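Local coordinates for protein globin (Geobacter sulfurreducens, PDB 2W31) that forms the heme-binding globin domain of a globin-coupled sensor, a longer membrane protein, with its heme iron held by two histidines and a probable role in oxygen binding, at residues V94-A100 and A148-E152. Residues are numbered along the deposited sequence; the frame is centred on the assembly and turned at random. Where two conformers were deposited one is given.
Sequences VRVGLNA and ASYRE. With HEM (protoporphyrin IX containing Fe), chain C.
The end of the proximal (F) helix of this globin fold, 80-96, and the turn leading into helix 100-121 enclose one aromatic side chain, Tyr-150, from the last turn of helix 125-151. Its ring lies sandwiched between two methyl groups: Val-94 CG2 stands 3.6 Å from the ring centroid, almost exactly on the ring normal, and Ala-100 CB sits over the opposite face at 3.6 Å, 4° off the normal. A branched valine and a small alanine suit these places, each offering a methyl to an aromatic face in a CH-pi contact. Val-94 CG2 reaches its face because it stands beside the backbone N, with CG1 anti to that nitrogen (chi1 -175°). At the ring edge, Tyr-150 OH donates a 2.8 Å hydrogen bond to Leu-98 O, approaching from 42° above the carbonyl plane; that oxygen lies in the plane of the ring. A phenylalanine in its place would probably leave Leu-98 O without this donor and the turn less firmly tied. Gly-97 closes helix 80-96 in a Schellman motif; at its positive phi a CB would press on Val-96 O, so glycine fits. Leu-98 packs CD2 against the heme, 3.6 Å from C2C. Tyr-150 also touches His-93, an axial iron ligand. The end of helix 125-151 thus lies against helix 80-96 and the start of helix 100-121, with Arg-151 of the second subunit packing on Tyr-150 and Ala-100.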
loop_
_atom_site.group_PDB
_atom_site.type_symbol
_atom_site.label_atom_id
_atom_site.label_comp_id
_atom_site.label_asym_id
_atom_site.label_seq_id
_atom_site.Cartn_x
_atom_site.Cartn_y
_atom_site.Cartn_z
ATOM N N VAL A 94 -12.808 13.748 2.041
ATOM C CA VAL A 94 -13.000 14.655 0.928
ATOM C C VAL A 94 -13.734 15.902 1.442
ATOM O O VAL A 94 -13.296 17.039 1.222
ATOM C CB VAL A 94 -13.829 13.975 -0.212
ATOM C CG1 VAL A 94 -13.939 14.883 -1.450
ATOM C CG2 VAL A 94 -13.211 12.612 -0.628
ATOM N N ARG A 95 -14.827 15.677 2.170
ATOM C CA ARG A 95 -15.677 16.749 2.704
ATOM C C ARG A 95 -14.937 17.767 3.594
ATOM O O ARG A 95 -15.189 18.980 3.516
ATOM C CB ARG A 95 -16.852 16.103 3.445
ATOM C CG ARG A 95 -17.675 16.987 4.379
ATOM C CD ARG A 95 -18.512 16.094 5.306
ATOM N NE ARG A 95 -19.073 14.958 4.573
ATOM C CZ ARG A 95 -19.216 13.728 5.061
ATOM N NH1 ARG A 95 -18.833 13.434 6.301
ATOM N NH2 ARG A 95 -19.737 12.785 4.293
ATOM N N VAL A 96 -14.024 17.299 4.447
ATOM C CA VAL A 96 -13.286 18.226 5.340
ATOM C C VAL A 96 -12.056 18.898 4.699
ATOM O O VAL A 96 -11.412 19.756 5.322
ATOM C CB VAL A 96 -12.873 17.575 6.678
ATOM C CG1 VAL A 96 -14.105 17.080 7.407
ATOM C CG2 VAL A 96 -11.819 16.450 6.469
ATOM N N GLY A 97 -11.733 18.493 3.467
ATOM C CA GLY A 97 -10.689 19.163 2.716
ATOM C C GLY A 97 -9.305 18.544 2.874
ATOM O O GLY A 97 -8.299 19.164 2.549
ATOM N N LEU A 98 -9.266 17.301 3.351
ATOM C CA LEU A 98 -7.991 16.591 3.467
ATOM C C LEU A 98 -7.501 16.090 2.070
ATOM O O LEU A 98 -8.235 15.403 1.337
ATOM C CB LEU A 98 -8.161 15.416 4.424
ATOM C CG LEU A 98 -6.883 14.621 4.715
ATOM C CD1 LEU A 98 -5.865 15.458 5.492
ATOM C CD2 LEU A 98 -7.241 13.312 5.442
ATOM N N ASN A 99 -6.270 16.436 1.703
ATOM C CA ASN A 99 -5.733 15.945 0.424
ATOM C C ASN A 99 -5.551 14.419 0.521
ATOM O O ASN A 99 -5.050 13.905 1.528
ATOM C CB ASN A 99 -4.403 16.638 0.061
ATOM C CG ASN A 99 -3.944 16.352 -1.379
ATOM O OD1 ASN A 99 -3.547 15.241 -1.728
ATOM N ND2 ASN A 99 -3.978 17.379 -2.215
ATOM N N ALA A 100 -5.931 13.713 -0.543
ATOM C CA ALA A 100 -5.833 12.233 -0.592
ATOM C C ALA A 100 -4.399 11.756 -0.282
ATOM O O ALA A 100 -4.201 10.645 0.260
ATOM C CB ALA A 100 -6.240 11.720 -1.967
ATOM N N ALA A 148 -10.781 5.763 -4.293
ATOM C CA ALA A 148 -11.861 5.902 -5.254
ATOM C C ALA A 148 -12.914 6.951 -4.850
ATOM O O ALA A 148 -13.520 7.567 -5.734
ATOM C CB ALA A 148 -12.490 4.581 -5.524
ATOM N N SER A 149 -13.067 7.228 -3.549
ATOM C CA SER A 149 -13.996 8.295 -3.099
ATOM C C SER A 149 -13.598 9.677 -3.562
ATOM O O SER A 149 -14.464 10.536 -3.766
ATOM C CB SER A 149 -14.124 8.326 -1.582
ATOM O OG SER A 149 -14.601 7.099 -1.110
ATOM N N TYR A 150 -12.304 9.920 -3.746
ATOM C CA TYR A 150 -11.827 11.196 -4.261
ATOM C C TYR A 150 -12.098 11.376 -5.761
ATOM O O TYR A 150 -12.092 12.503 -6.264
ATOM C CB TYR A 150 -10.332 11.373 -3.984
ATOM C CG TYR A 150 -10.041 11.743 -2.571
ATOM C CD1 TYR A 150 -9.752 13.079 -2.225
ATOM C CD2 TYR A 150 -10.018 10.769 -1.576
ATOM C CE1 TYR A 150 -9.467 13.443 -0.909
ATOM C CE2 TYR A 150 -9.730 11.110 -0.266
ATOM C CZ TYR A 150 -9.463 12.443 0.067
ATOM O OH TYR A 150 -9.165 12.761 1.359
ATOM N N ARG A 151 -12.346 10.271 -6.453
ATOM C CA ARG A 151 -12.607 10.281 -7.901
ATOM C C ARG A 151 -14.098 10.194 -8.250
ATOM O O ARG A 151 -14.487 10.565 -9.362
ATOM C CB ARG A 151 -11.908 9.086 -8.584
ATOM C CG ARG A 151 -10.396 9.087 -8.463
ATOM C CD ARG A 151 -9.778 7.980 -9.308
ATOM N NE ARG A 151 -10.188 6.628 -8.934
ATOM C CZ ARG A 151 -9.502 5.823 -8.112
ATOM N NH1 ARG A 151 -8.365 6.217 -7.559
ATOM N NH2 ARG A 151 -9.942 4.605 -7.902
ATOM N N GLU A 152 -14.911 9.695 -7.318
ATOM C CA GLU A 152 -16.252 9.187 -7.644
ATOM C C GLU A 152 -17.305 9.802 -6.735
ATOM O O GLU A 152 -17.226 9.695 -5.515
ATOM C CB GLU A 152 -16.306 7.633 -7.571
ATOM C CG GLU A 152 -15.271 6.883 -8.465
ATOM C CD GLU A 152 -15.357 5.347 -8.377
ATOM O OE1 GLU A 152 -14.446 4.657 -8.921
ATOM O OE2 GLU A 152 -16.329 4.823 -7.771
HETATM C CHA HEM C . -12.799 10.751 10.010
HETATM C CHB HEM C . -10.485 6.632 9.063
HETATM C CHC HEM C . -6.660 9.239 7.627
HETATM C CHD HEM C . -8.552 13.115 9.803
HETATM C C1A HEM C . -12.522 9.407 9.870
HETATM C C2A HEM C . -13.445 8.314 10.118
HETATM C C3A HEM C . -12.801 7.165 9.880
HETATM C C4A HEM C . -11.453 7.524 9.453
HETATM C CMA HEM C . -13.327 5.720 9.996
HETATM C CAA HEM C . -14.932 8.477 10.570
HETATM C CBA HEM C . -15.660 8.876 9.281
HETATM C CGA HEM C . -17.167 8.720 9.326
HETATM O O1A HEM C . -17.679 7.565 9.350
HETATM O O2A HEM C . -17.860 9.776 9.320
HETATM C C1B HEM C . -9.294 6.990 8.452
HETATM C C2B HEM C . -8.372 6.104 7.760
HETATM C C3B HEM C . -7.314 6.817 7.358
HETATM C C4B HEM C . -7.508 8.181 7.829
HETATM C CMB HEM C . -8.676 4.604 7.550
HETATM C CAB HEM C . -6.069 6.351 6.607
HETATM C CBB HEM C . -5.462 5.184 6.896
HETATM C C1C HEM C . -6.797 10.496 8.160
HETATM C C2C HEM C . -5.793 11.532 8.183
HETATM C C3C HEM C . -6.304 12.591 8.819
HETATM C C4C HEM C . -7.664 12.265 9.195
HETATM C CMC HEM C . -4.384 11.431 7.602
HETATM C CAC HEM C . -5.580 13.930 9.068
HETATM C CBC HEM C . -5.463 14.500 10.264
HETATM C C1D HEM C . -9.896 12.878 9.934
HETATM C C2D HEM C . -10.902 13.897 10.268
HETATM C C3D HEM C . -12.231 13.172 10.329
HETATM C C4D HEM C . -11.903 11.777 10.051
HETATM C CMD HEM C . -10.651 15.385 10.475
HETATM C CAD HEM C . -13.633 13.751 10.665
HETATM C CBD HEM C . -14.251 14.487 9.491
HETATM C CGD HEM C . -15.418 15.298 10.017
HETATM O O1D HEM C . -15.226 16.191 10.887
HETATM O O2D HEM C . -16.554 15.052 9.555
HETATM N NA HEM C . -11.303 8.902 9.473
HETATM N NB HEM C . -8.738 8.241 8.470
HETATM N NC HEM C . -7.945 10.962 8.794
HETATM N ND HEM C . -10.538 11.668 9.819
HETATM FE FE HEM C . -9.613 9.934 9.147
#